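Local coordinates for protein putative phosphatase (Clostridium difficile, PDB 3SD7) that probably hydrolyses phosphate esters as a phosphatase of the haloacid dehalogenase-like superfamily, at residues Tyr29-Asp35 against Lys127-Thr133; Gly38-Lys44 against Leu211-Gly215; Lys44-Thr48 against Asp68-Gly72; Ile197-Lys201 against Glu222-Thr226. All coordinates share one frame; numbering follows the deposited sequence. Where two conformers were deposited one is given.

Interactions 1 and 2 meet near the bound sodium ion, which Asp37 and Asp192 ligate; the side chains of Asp35 and Thr39 each lie about 4 Å from it. Their centres are about 16 Å apart, and they touch round Leu40, for example Phe34 CD1 to Leu40 CD2 3.8 Å. Interaction 2 leads into interaction 3 through the shared Lys44, and Tyr214 OH lies 3.6 Å from Ile71 CD1; these centres are about 11 Å apart. Interactions 1, 2 and 3 thus run from the core, past the metal, to the helical part. Interaction 4 is set apart in the core, its centre about 16 Å from that of interaction 1 and nearest atoms about 4 Å apart; the Ile197 side chain is about 10 Å from the sodium.

Interaction 1 of 4, residues Tyr29-Asp35 against Lys127-Thr133; sequences YEIVLFD and KILLVAT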
loop_
_atom_site.group_PDB
_atom_site.type_symbol
_atom_site.label_atom_id
_atom_site.label_comp_id
_atom_site.label_asym_id
_atom_site.label_seq_id
_atom_site.Cartn_x
_atom_site.Cartn_y
_atom_site.Cartn_z
ATOM N N TYR A 29 -21.764 -0.480 -3.663
ATOM C CA TYR A 29 -20.609 -1.311 -3.999
ATOM C C TYR A 29 -20.587 -2.611 -3.193
ATOM O O TYR A 29 -20.688 -2.593 -1.976
ATOM C CB TYR A 29 -19.330 -0.545 -3.761
ATOM C CG TYR A 29 -19.253 0.732 -4.550
ATOM C CD1 TYR A 29 -18.907 0.720 -5.887
ATOM C CD2 TYR A 29 -19.526 1.955 -3.954
ATOM C CE1 TYR A 29 -18.836 1.889 -6.618
ATOM C CE2 TYR A 29 -19.454 3.137 -4.677
ATOM C CZ TYR A 29 -19.114 3.098 -6.003
ATOM O OH TYR A 29 -19.046 4.250 -6.728
ATOM N N GLU A 30 -20.389 -3.725 -3.869
ATOM C CA GLU A 30 -20.396 -5.035 -3.216
ATOM C C GLU A 30 -18.998 -5.639 -3.023
ATOM O O GLU A 30 -18.821 -6.537 -2.201
ATOM C CB GLU A 30 -21.256 -5.987 -4.018
ATOM C CG GLU A 30 -22.687 -5.516 -4.142
ATOM C CD GLU A 30 -23.527 -6.374 -5.078
ATOM O OE1 GLU A 30 -23.076 -7.478 -5.469
ATOM O OE2 GLU A 30 -24.647 -5.932 -5.420
ATOM N N ILE A 31 -18.044 -5.183 -3.832
ATOM C CA ILE A 31 -16.661 -5.651 -3.787
ATOM C C ILE A 31 -15.781 -4.411 -3.595
ATOM O O ILE A 31 -15.822 -3.492 -4.424
ATOM C CB ILE A 31 -16.262 -6.431 -5.094
ATOM C CG1 ILE A 31 -17.175 -7.664 -5.290
ATOM C CG2 ILE A 31 -14.757 -6.787 -5.069
ATOM C CD1 ILE A 31 -16.841 -8.514 -6.537
ATOM N N VAL A 32 -14.965 -4.382 -2.538
ATOM C CA VAL A 32 -14.127 -3.226 -2.235
ATOM C C VAL A 32 -12.687 -3.693 -2.153
ATOM O O VAL A 32 -12.357 -4.607 -1.374
ATOM C CB VAL A 32 -14.492 -2.580 -0.910
ATOM C CG1 VAL A 32 -13.684 -1.279 -0.687
ATOM C CG2 VAL A 32 -16.025 -2.309 -0.825
ATOM N N LEU A 33 -11.856 -3.114 -3.001
ATOM C CA LEU A 33 -10.445 -3.420 -3.021
ATOM C C LEU A 33 -9.691 -2.315 -2.297
ATOM O O LEU A 33 -10.025 -1.135 -2.429
ATOM C CB LEU A 33 -9.906 -3.510 -4.436
ATOM C CG LEU A 33 -10.327 -4.676 -5.294
ATOM C CD1 LEU A 33 -11.777 -4.589 -5.695
ATOM C CD2 LEU A 33 -9.410 -4.756 -6.531
ATOM N N PHE A 34 -8.670 -2.709 -1.550
ATOM C CA PHE A 34 -7.815 -1.791 -0.851
ATOM C C PHE A 34 -6.334 -1.995 -1.180
ATOM O O PHE A 34 -5.873 -3.117 -1.255
ATOM C CB PHE A 34 -7.919 -1.965 0.676
ATOM C CG PHE A 34 -9.233 -1.594 1.262
ATOM C CD1 PHE A 34 -9.407 -0.333 1.846
ATOM C CD2 PHE A 34 -10.281 -2.513 1.319
ATOM C CE1 PHE A 34 -10.601 0.009 2.416
ATOM C CE2 PHE A 34 -11.501 -2.143 1.915
ATOM C CZ PHE A 34 -11.644 -0.897 2.448
ATOM N N ASP A 35 -5.603 -0.903 -1.371
ATOM C CA ASP A 35 -4.150 -0.971 -1.389
ATOM C C ASP A 35 -3.740 -1.128 0.108
ATOM O O ASP A 35 -4.581 -1.019 1.015
ATOM C CB ASP A 35 -3.544 0.253 -2.050
ATOM C CG ASP A 35 -2.160 -0.048 -2.676
ATOM O OD1 ASP A 35 -1.389 -0.808 -2.081
ATOM O OD2 ASP A 35 -1.861 0.458 -3.795
ATOM N N LYS A 127 -19.996 -7.143 2.526
ATOM C CA LYS A 127 -19.145 -6.755 1.399
ATOM C C LYS A 127 -17.956 -7.684 1.297
ATOM O O LYS A 127 -17.472 -8.203 2.301
ATOM C CB LYS A 127 -18.683 -5.315 1.538
ATOM C CG LYS A 127 -19.854 -4.375 1.470
ATOM C CD LYS A 127 -19.497 -2.962 1.414
ATOM C CE LYS A 127 -20.760 -2.098 1.588
ATOM N NZ LYS A 127 -21.902 -2.324 0.632
ATOM N N ILE A 128 -17.520 -7.933 0.059
ATOM C CA ILE A 128 -16.327 -8.709 -0.197
ATOM C C ILE A 128 -15.175 -7.697 -0.232
ATOM O O ILE A 128 -15.215 -6.710 -0.998
ATOM C CB ILE A 128 -16.423 -9.425 -1.547
ATOM C CG1 ILE A 128 -17.513 -10.490 -1.471
ATOM C CG2 ILE A 128 -15.071 -10.087 -1.870
ATOM C CD1 ILE A 128 -17.882 -11.078 -2.818
ATOM N N LEU A 129 -14.184 -7.939 0.623
ATOM C CA LEU A 129 -13.042 -7.049 0.773
ATOM C C LEU A 129 -11.804 -7.770 0.240
ATOM O O LEU A 129 -11.553 -8.960 0.544
ATOM C CB LEU A 129 -12.853 -6.681 2.231
ATOM C CG LEU A 129 -14.098 -6.156 2.956
ATOM C CD1 LEU A 129 -13.745 -5.760 4.402
ATOM C CD2 LEU A 129 -14.707 -4.973 2.204
ATOM N N LEU A 130 -11.047 -7.054 -0.567
ATOM C CA LEU A 130 -9.842 -7.601 -1.172
ATOM C C LEU A 130 -8.682 -6.643 -0.993
ATOM O O LEU A 130 -8.877 -5.432 -0.898
ATOM C CB LEU A 130 -10.080 -7.779 -2.670
ATOM C CG LEU A 130 -11.314 -8.569 -3.148
ATOM C CD1 LEU A 130 -11.481 -8.481 -4.693
ATOM C CD2 LEU A 130 -11.252 -10.003 -2.673
ATOM N N VAL A 131 -7.460 -7.170 -1.001
ATOM C CA VAL A 131 -6.263 -6.334 -1.031
ATOM C C VAL A 131 -5.583 -6.513 -2.375
ATOM O O VAL A 131 -5.406 -7.650 -2.822
ATOM C CB VAL A 131 -5.273 -6.652 0.114
ATOM C CG1 VAL A 131 -3.931 -5.927 -0.078
ATOM C CG2 VAL A 131 -5.889 -6.269 1.463
ATOM N N ALA A 132 -5.280 -5.393 -3.031
ATOM C CA ALA A 132 -4.544 -5.371 -4.287
ATOM C C ALA A 132 -3.431 -4.347 -4.096
ATOM O O ALA A 132 -3.680 -3.149 -4.007
ATOM C CB ALA A 132 -5.472 -5.001 -5.476
ATOM N N THR A 133 -2.201 -4.832 -4.030
ATOM C CA THR A 133 -1.056 -4.008 -3.695
ATOM C C THR A 133 0.178 -4.384 -4.507
ATOM O O THR A 133 0.262 -5.496 -5.053
ATOM C CB THR A 133 -0.762 -4.154 -2.187
ATOM O OG1 THR A 133 0.330 -3.314 -1.791
ATOM C CG2 THR A 133 -0.447 -5.623 -1.795
#
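Glu30 to Phe34 run parallel to Lys127 to Ala132, joining strands 31-34 and 128-133 as neighbours in the parallel sheet of the Rossmann-like core. Five backbone bonds pair them, from Ile128 N to Glu30 O through to Ala132 N to Phe34 O. The first is 3.0 Å with an angle of 168° at the hydrogen, and CA-H groups such as that of Leu129 make further contacts to carbonyls of the pairing.

Packing is tightest on the face that carries Ile31, Leu33 and Leu130. With chi1 at -60°, Ile31 has CG2 anti to its backbone N, and this methyl meets Leu130 CD1 at 3.7 Å. Leu33 lies alongside Leu130, both pointing the same way, and its CG sits 4.0 Å from that CD1, while helix 168-179 packs over both leucines. On the other face Val32 CB touches Leu129 CD2 at 3.9 Å, and Phe34 turns a ring edge to Leu130 O.

The sheet end that begins at Glu30 is looser: Glu30 is exposed, its CB pointing away from the partner strand, and Ile128 is partly exposed. Lys127 nevertheless folds back here, bent at its last torsion (chi4 -56°), and NZ donates to Tyr29 O at 2.9 Å. At the opposite end Asp35 OD1 approaches Thr133 OG1 at 3.1 Å, while Asp35 OD2 forms a salt bridge with Lys168 and Thr133 OG1 bonds to Lys135 N. An apolar middle thus lies between two polar ends, and its pairing carries Asp35, first aspartate of a probable HAD-type DxDx(T/V) signature, to the metal-binding end of the sheet.

Interaction 2 of 4, residues Gly38-Lys44 against Leu211-Gly215; sequences GTLTDPK and LYGYG. With GOL (glycerol), chain E.
At the metal-binding end of the core, the loop holding Gly38 and Thr39, part of a probable HAD-type signature segment, meets the Tyr212-Tyr214 loop that follows strand 206-210. Tyr212 OH donates to Thr39 O at 2.7 Å, in the carbonyl plane on a lone pair, and the ring turns its edge to that oxygen. Gly38 O is buried without a hydrogen-bond partner in the model; Gly213 CA approaches it at 3.3 Å in a CA-H...O contact.

Further along, strands 41-42 and 110-111 form a two-stranded antiparallel pair, consistent with the flap of HAD enzymes with the cap inserted between its strands, and Asp42 forms an Asx turn at the start of helix 44-57. Its CG lies anti to the backbone N (chi1 -174°), which brings OD1 to two donors. Tyr214 OH arrives on the syn side at 2.6 Å, 24° out of the carboxylate plane, while Lys44 N comes from above that plane. The carboxylate and the Tyr214 ring stand 75° apart, with OD1 at the ring's edge.

A glycerol, probably from the crystallisation liquor, lies beside Asp42, Lys44 and Tyr214. Its C1 lies over one face of Tyr214, offset toward the rim, and O3 donates to Asp42 OD2 at 2.6 Å and accepts from Lys44 NZ at 3.0 Å. Its O1 donates to Tyr212 O.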
loop_
_atom_site.group_PDB
_atom_site.type_symbol
_atom_site.label_atom_id
_atom_site.label_comp_id
_atom_site.label_asym_id
_atom_site.label_seq_id
_atom_site.Cartn_x
_atom_site.Cartn_y
_atom_site.Cartn_z
ATOM N N GLY A 38 -0.124 3.073 3.243
ATOM C CA GLY A 38 -0.756 4.365 3.108
ATOM C C GLY A 38 -2.253 4.371 2.996
ATOM O O GLY A 38 -2.854 5.403 2.866
ATOM N N THR A 39 -2.871 3.180 3.064
ATOM C CA THR A 39 -4.308 3.022 2.892
ATOM C C THR A 39 -4.857 2.270 4.113
ATOM O O THR A 39 -5.744 2.765 4.788
ATOM C CB THR A 39 -4.616 2.288 1.615
ATOM O OG1 THR A 39 -4.095 3.043 0.504
ATOM C CG2 THR A 39 -6.125 2.141 1.410
ATOM N N LEU A 40 -4.338 1.084 4.353
ATOM C CA LEU A 40 -4.682 0.327 5.560
ATOM C C LEU A 40 -3.713 0.510 6.672
ATOM O O LEU A 40 -4.126 0.644 7.842
ATOM C CB LEU A 40 -4.772 -1.173 5.251
ATOM C CG LEU A 40 -5.820 -1.590 4.221
ATOM C CD1 LEU A 40 -5.665 -3.099 3.870
ATOM C CD2 LEU A 40 -7.227 -1.316 4.737
ATOM N N THR A 41 -2.431 0.461 6.344
ATOM C CA THR A 41 -1.341 0.530 7.341
ATOM C C THR A 41 -0.230 1.462 6.876
ATOM O O THR A 41 -0.048 1.695 5.684
ATOM C CB THR A 41 -0.763 -0.877 7.614
ATOM O OG1 THR A 41 -0.334 -1.457 6.366
ATOM C CG2 THR A 41 -1.834 -1.797 8.240
ATOM N N ASP A 42 0.498 2.011 7.838
ATOM C CA ASP A 42 1.585 2.955 7.556
ATOM C C ASP A 42 2.932 2.243 7.823
ATOM O O ASP A 42 3.219 1.869 8.963
ATOM C CB ASP A 42 1.416 4.194 8.433
ATOM C CG ASP A 42 2.413 5.292 8.105
ATOM O OD1 ASP A 42 3.321 5.045 7.300
ATOM O OD2 ASP A 42 2.327 6.390 8.714
ATOM N N PRO A 43 3.773 2.094 6.791
ATOM C CA PRO A 43 5.026 1.378 6.937
ATOM C C PRO A 43 6.206 2.249 7.344
ATOM O O PRO A 43 7.333 1.766 7.360
ATOM C CB PRO A 43 5.265 0.875 5.519
ATOM C CG PRO A 43 4.757 1.980 4.669
ATOM C CD PRO A 43 3.533 2.476 5.379
ATOM N N LYS A 44 5.949 3.512 7.662
ATOM C CA LYS A 44 7.021 4.478 7.913
ATOM C C LYS A 44 8.150 3.989 8.822
ATOM O O LYS A 44 9.327 4.090 8.481
ATOM C CB LYS A 44 6.421 5.780 8.437
ATOM C CG LYS A 44 7.452 6.822 8.820
ATOM C CD LYS A 44 6.817 8.123 9.219
ATOM C CE LYS A 44 6.348 8.907 7.981
ATOM N NZ LYS A 44 5.742 10.236 8.333
ATOM N N LEU A 211 -6.520 10.884 1.332
ATOM C CA LEU A 211 -5.531 11.929 1.558
ATOM C C LEU A 211 -4.707 11.734 2.830
ATOM O O LEU A 211 -3.791 12.516 3.080
ATOM C CB LEU A 211 -6.207 13.323 1.621
ATOM C CG LEU A 211 -7.069 13.723 0.420
ATOM C CD1 LEU A 211 -7.714 15.092 0.680
ATOM C CD2 LEU A 211 -6.220 13.739 -0.879
ATOM N N TYR A 212 -5.007 10.688 3.620
ATOM C CA TYR A 212 -4.287 10.442 4.871
ATOM C C TYR A 212 -3.024 9.604 4.730
ATOM O O TYR A 212 -2.322 9.357 5.724
ATOM C CB TYR A 212 -5.223 9.800 5.919
ATOM C CG TYR A 212 -5.816 8.493 5.504
ATOM C CD1 TYR A 212 -5.060 7.306 5.577
ATOM C CD2 TYR A 212 -7.128 8.399 5.036
ATOM C CE1 TYR A 212 -5.591 6.112 5.203
ATOM C CE2 TYR A 212 -7.667 7.197 4.669
ATOM C CZ TYR A 212 -6.906 6.042 4.767
ATOM O OH TYR A 212 -7.449 4.842 4.387
ATOM N N GLY A 213 -2.737 9.191 3.497
ATOM C CA GLY A 213 -1.568 8.410 3.182
ATOM C C GLY A 213 -0.444 9.218 2.564
ATOM O O GLY A 213 -0.112 10.354 3.023
ATOM N N TYR A 214 0.170 8.643 1.543
ATOM C CA TYR A 214 1.365 9.211 0.949
ATOM C C TYR A 214 1.134 10.049 -0.311
ATOM O O TYR A 214 2.056 10.659 -0.814
ATOM C CB TYR A 214 2.433 8.116 0.746
ATOM C CG TYR A 214 3.004 7.700 2.078
ATOM C CD1 TYR A 214 4.160 8.284 2.560
ATOM C CD2 TYR A 214 2.343 6.767 2.901
ATOM C CE1 TYR A 214 4.672 7.960 3.789
ATOM C CE2 TYR A 214 2.866 6.448 4.162
ATOM C CZ TYR A 214 4.032 7.038 4.571
ATOM O OH TYR A 214 4.576 6.768 5.806
ATOM N N GLY A 215 -0.096 10.098 -0.776
ATOM C CA GLY A 215 -0.446 10.929 -1.924
ATOM C C GLY A 215 -0.944 12.289 -1.478
ATOM O O GLY A 215 -1.797 12.399 -0.588
HETATM C C1 GOL E . 1.436 8.975 6.143
HETATM O O1 GOL E . 0.182 8.397 6.402
HETATM C C2 GOL E . 1.702 10.140 7.103
HETATM O O2 GOL E . 2.828 10.848 6.628
HETATM C C3 GOL E . 1.921 9.627 8.538
HETATM O O3 GOL E . 3.122 8.867 8.695
#

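Interaction 3 of 4, residues Lys44-Thr48 against Asp68-Gly72; sequences KEGIT and DQFIG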
loop_
_atom_site.group_PDB
_atom_site.type_symbol
_atom_site.label_atom_id
_atom_site.label_comp_id
_atom_site.label_asym_id
_atom_site.label_seq_id
_atom_site.Cartn_x
_atom_site.Cartn_y
_atom_site.Cartn_z
ATOM N N LYS A 44 5.949 3.512 7.662
ATOM C CA LYS A 44 7.021 4.478 7.913
ATOM C C LYS A 44 8.150 3.989 8.822
ATOM O O LYS A 44 9.327 4.090 8.481
ATOM C CB LYS A 44 6.421 5.780 8.437
ATOM C CG LYS A 44 7.452 6.822 8.820
ATOM C CD LYS A 44 6.817 8.123 9.219
ATOM C CE LYS A 44 6.348 8.907 7.981
ATOM N NZ LYS A 44 5.742 10.236 8.333
ATOM N N GLU A 45 7.789 3.447 9.973
ATOM C CA GLU A 45 8.810 3.026 10.958
ATOM C C GLU A 45 9.800 2.009 10.375
ATOM O O GLU A 45 11.028 2.213 10.396
ATOM C CB GLU A 45 8.134 2.468 12.201
ATOM C CG GLU A 45 9.113 2.205 13.353
ATOM C CD GLU A 45 8.535 1.366 14.499
ATOM O OE1 GLU A 45 7.320 1.059 14.501
ATOM O OE2 GLU A 45 9.328 0.995 15.397
ATOM N N GLY A 46 9.274 0.891 9.859
ATOM C CA GLY A 46 10.131 -0.148 9.325
ATOM C C GLY A 46 10.930 0.243 8.109
ATOM O O GLY A 46 12.073 -0.190 7.946
ATOM N N ILE A 47 10.336 1.029 7.214
ATOM C CA ILE A 47 11.078 1.447 6.033
ATOM C C ILE A 47 12.235 2.370 6.429
ATOM O O ILE A 47 13.395 2.177 6.007
ATOM C CB ILE A 47 10.167 2.120 4.986
ATOM C CG1 ILE A 47 9.166 1.088 4.446
ATOM C CG2 ILE A 47 11.033 2.719 3.843
ATOM C CD1 ILE A 47 8.199 1.697 3.425
ATOM N N THR A 48 11.942 3.367 7.248
ATOM C CA THR A 48 12.987 4.319 7.633
ATOM C C THR A 48 14.076 3.637 8.483
ATOM O O THR A 48 15.279 3.911 8.324
ATOM C CB THR A 48 12.404 5.561 8.338
ATOM O OG1 THR A 48 11.649 5.152 9.475
ATOM C CG2 THR A 48 11.487 6.350 7.378
ATOM N N ASP A 68 12.140 9.909 5.945
ATOM C CA ASP A 68 10.739 9.814 5.556
ATOM C C ASP A 68 10.544 10.037 4.050
ATOM O O ASP A 68 9.681 9.426 3.431
ATOM C CB ASP A 68 9.892 10.836 6.312
ATOM C CG ASP A 68 9.734 10.517 7.816
ATOM O OD1 ASP A 68 10.079 9.410 8.269
ATOM O OD2 ASP A 68 9.223 11.399 8.537
ATOM N N GLN A 69 11.349 10.924 3.480
ATOM C CA GLN A 69 11.262 11.243 2.052
ATOM C C GLN A 69 11.647 10.091 1.132
ATOM O O GLN A 69 11.465 10.179 -0.085
ATOM C CB GLN A 69 12.121 12.463 1.720
ATOM C CG GLN A 69 13.591 12.271 1.908
ATOM C CD GLN A 69 14.381 13.541 1.678
ATOM O OE1 GLN A 69 13.934 14.449 0.974
ATOM N NE2 GLN A 69 15.567 13.609 2.267
ATOM N N PHE A 70 12.165 9.003 1.706
ATOM C CA PHE A 70 12.569 7.846 0.910
ATOM C C PHE A 70 11.512 6.726 0.921
ATOM O O PHE A 70 11.739 5.633 0.387
ATOM C CB PHE A 70 13.945 7.344 1.345
ATOM C CG PHE A 70 15.013 8.420 1.356
ATOM C CD1 PHE A 70 15.241 9.203 0.223
ATOM C CD2 PHE A 70 15.791 8.642 2.480
ATOM C CE1 PHE A 70 16.210 10.187 0.212
ATOM C CE2 PHE A 70 16.776 9.633 2.486
ATOM C CZ PHE A 70 16.982 10.407 1.341
ATOM N N ILE A 71 10.372 7.020 1.529
ATOM C CA ILE A 71 9.210 6.150 1.478
ATOM C C ILE A 71 8.510 6.449 0.155
ATOM O O ILE A 71 7.943 7.543 -0.042
ATOM C CB ILE A 71 8.252 6.397 2.626
ATOM C CG1 ILE A 71 8.937 6.148 3.973
ATOM C CG2 ILE A 71 7.051 5.476 2.519
ATOM C CD1 ILE A 71 8.126 6.684 5.146
ATOM N N GLY A 72 8.562 5.502 -0.771
ATOM C CA GLY A 72 7.956 5.715 -2.087
ATOM C C GLY A 72 8.869 5.386 -3.242
ATOM O O GLY A 72 8.579 4.463 -4.016
#
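Ile71 reaches into the first turn of helix 44-57, where the CD1 end of its long branch meets Lys44, while CG1 and CG2 meet Ile47. CD1 lies 3.7 Å from both Lys44 CA and Lys44 CG, the two side chains crossing at about a right angle. Against Ile47 the two branched side chains cross obliquely: Ile47 CG2 touches Ile71 CG1 at 4.0 Å, and Ile47 CD1 approaches Ile71 CG2. Asp68 forms the polar side of the contact. Lys44 CD touches Asp68 OD1 at 3.6 Å, and the bend at chi3 (-77°) turns CE and NZ of the lysine toward the carboxylate. The charged ends make only a long salt bridge, Lys44 NZ to Asp68 OD2 3.7 Å, so the attraction is probably weak; NZ also bonds to a glycerol, and no hydrogen bond links the two segments.

Thr48 closes the group. Its methyl CG2, anti to the carbonyl carbon, faces Asp68 OD1 at 3.5 Å, while OG1 turns back to its own helix and donates to Lys44 O at 2.7 Å. This bond holds chi1 and so the methyl; Thr48 N is the carbonyl's second donor, reaching it from the opposite face of its plane.

A second shell sets both segments. Ile71 N bonds to Asp68 O in the short 3-10 turn, holding the isoleucine and the aspartate in their relative places, and Tyr214 of the core packs on Ile71 and Lys44. The partners lie within the helical insertion between strands 41-42 and 110-111, a layout consistent with the C1-type cap domain of HAD phosphatases.

Interaction 4 of 4, residues Ile197-Lys201 against Glu222-Thr226; sequences IIGAK and ESEPT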
loop_
_atom_site.group_PDB
_atom_site.type_symbol
_atom_site.label_atom_id
_atom_site.label_comp_id
_atom_site.label_asym_id
_atom_site.label_seq_id
_atom_site.Cartn_x
_atom_site.Cartn_y
_atom_site.Cartn_z
ATOM N N ILE A 197 -5.495 4.835 -8.549
ATOM C CA ILE A 197 -6.570 5.415 -9.347
ATOM C C ILE A 197 -6.375 5.081 -10.825
ATOM O O ILE A 197 -7.325 4.709 -11.509
ATOM C CB ILE A 197 -6.684 6.930 -9.136
ATOM C CG1 ILE A 197 -6.656 7.262 -7.639
ATOM C CG2 ILE A 197 -7.936 7.499 -9.854
ATOM C CD1 ILE A 197 -7.659 6.476 -6.829
ATOM N N ILE A 198 -5.137 5.187 -11.305
ATOM C CA ILE A 198 -4.803 4.837 -12.708
ATOM C C ILE A 198 -5.142 3.346 -12.951
ATOM O O ILE A 198 -5.721 2.978 -13.992
ATOM C CB ILE A 198 -3.303 5.091 -12.992
ATOM C CG1 ILE A 198 -3.009 6.592 -12.968
ATOM C CG2 ILE A 198 -2.887 4.486 -14.322
ATOM C CD1 ILE A 198 -1.533 6.917 -12.777
ATOM N N GLY A 199 -4.813 2.502 -11.971
ATOM C CA GLY A 199 -5.107 1.070 -12.046
ATOM C C GLY A 199 -6.605 0.837 -12.158
ATOM O O GLY A 199 -7.071 0.120 -13.051
ATOM N N ALA A 200 -7.363 1.501 -11.297
ATOM C CA ALA A 200 -8.823 1.388 -11.297
ATOM C C ALA A 200 -9.422 1.803 -12.642
ATOM O O ALA A 200 -10.315 1.132 -13.193
ATOM C CB ALA A 200 -9.396 2.242 -10.211
ATOM N N LYS A 201 -8.927 2.911 -13.177
ATOM C CA LYS A 201 -9.431 3.403 -14.449
ATOM C C LYS A 201 -9.116 2.464 -15.615
ATOM O O LYS A 201 -9.953 2.287 -16.515
ATOM C CB LYS A 201 -8.962 4.843 -14.700
ATOM C CG LYS A 201 -9.639 5.803 -13.762
ATOM C CD LYS A 201 -9.313 7.250 -14.050
ATOM C CE LYS A 201 -10.120 8.128 -13.123
ATOM N NZ LYS A 201 -10.289 9.491 -13.639
ATOM N N GLU A 222 -5.547 15.434 -9.270
ATOM C CA GLU A 222 -5.174 15.392 -10.669
ATOM C C GLU A 222 -5.440 14.029 -11.335
ATOM O O GLU A 222 -5.600 13.974 -12.558
ATOM C CB GLU A 222 -3.750 15.929 -10.854
ATOM C CG GLU A 222 -3.707 17.461 -10.523
ATOM C CD GLU A 222 -2.313 18.097 -10.613
ATOM O OE1 GLU A 222 -1.298 17.376 -10.532
ATOM O OE2 GLU A 222 -2.241 19.337 -10.726
ATOM N N SER A 223 -5.497 12.958 -10.530
ATOM C CA SER A 223 -5.802 11.606 -11.027
ATOM C C SER A 223 -7.311 11.415 -11.240
ATOM O O SER A 223 -7.739 10.437 -11.857
ATOM C CB SER A 223 -5.273 10.531 -10.062
ATOM O OG SER A 223 -6.012 10.497 -8.846
ATOM N N GLU A 224 -8.108 12.339 -10.703
ATOM C CA GLU A 224 -9.572 12.338 -10.876
ATOM C C GLU A 224 -10.304 11.043 -10.447
ATOM O O GLU A 224 -11.038 10.445 -11.243
ATOM C CB GLU A 224 -9.936 12.704 -12.324
ATOM C CG GLU A 224 -9.510 14.115 -12.700
ATOM C CD GLU A 224 -9.729 14.473 -14.164
ATOM O OE1 GLU A 224 -10.239 13.638 -14.957
ATOM O OE2 GLU A 224 -9.380 15.622 -14.522
ATOM N N PRO A 225 -10.139 10.643 -9.180
ATOM C CA PRO A 225 -10.872 9.470 -8.702
ATOM C C PRO A 225 -12.365 9.766 -8.606
ATOM O O PRO A 225 -12.788 10.920 -8.740
ATOM C CB PRO A 225 -10.314 9.246 -7.296
ATOM C CG PRO A 225 -9.863 10.587 -6.856
ATOM C CD PRO A 225 -9.374 11.289 -8.097
ATOM N N THR A 226 -13.157 8.730 -8.358
ATOM C CA THR A 226 -14.603 8.899 -8.247
ATOM C C THR A 226 -14.903 9.734 -7.018
ATOM O O THR A 226 -15.797 10.588 -7.053
ATOM C CB THR A 226 -15.322 7.569 -8.172
ATOM O OG1 THR A 226 -14.752 6.673 -9.131
ATOM C CG2 THR A 226 -16.837 7.742 -8.423
#
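Ile197, Ser223 and Lys201 bury the most surface where helix 194-203 meets the end of helix 217-223, two helices that each connect successive parallel strands of the Rossmann-like core. Ile197 points at the second segment and splays its branches over it; it was modelled in two conformers, and its side-chain distances hold for one of them. With both of its torsions near -50°, CD1 comes back to Pro225 CB at 3.9 Å, while CG2 lies 3.7 Å from Pro225 CA. Ser207 of strand 206-210 backs both residues.

Ser223 faces the isoleucine with CB and OG. Its hydroxyl, likewise in one of two conformers, lies 3.5 Å from Ile197 CG1. The polar need of OG is met by Ile220 O, one turn back in its own helix.

One turn along from Ile197, Lys201 stretches an extended chain across the surface to the place where helix 217-223 ends. Glu224 is the first residue to leave it, with positive phi (56°), and its backbone carbonyl accepts from Lys201 NZ. A weak second bond of 3.3 Å runs from NZ to Ser223 O. The Glu224 carboxylate stays beyond salt-bridge distance, and the main grip is Lys201 NZ on Glu224 O at 2.7 Å, with the ammonium 43° above the carbonyl plane.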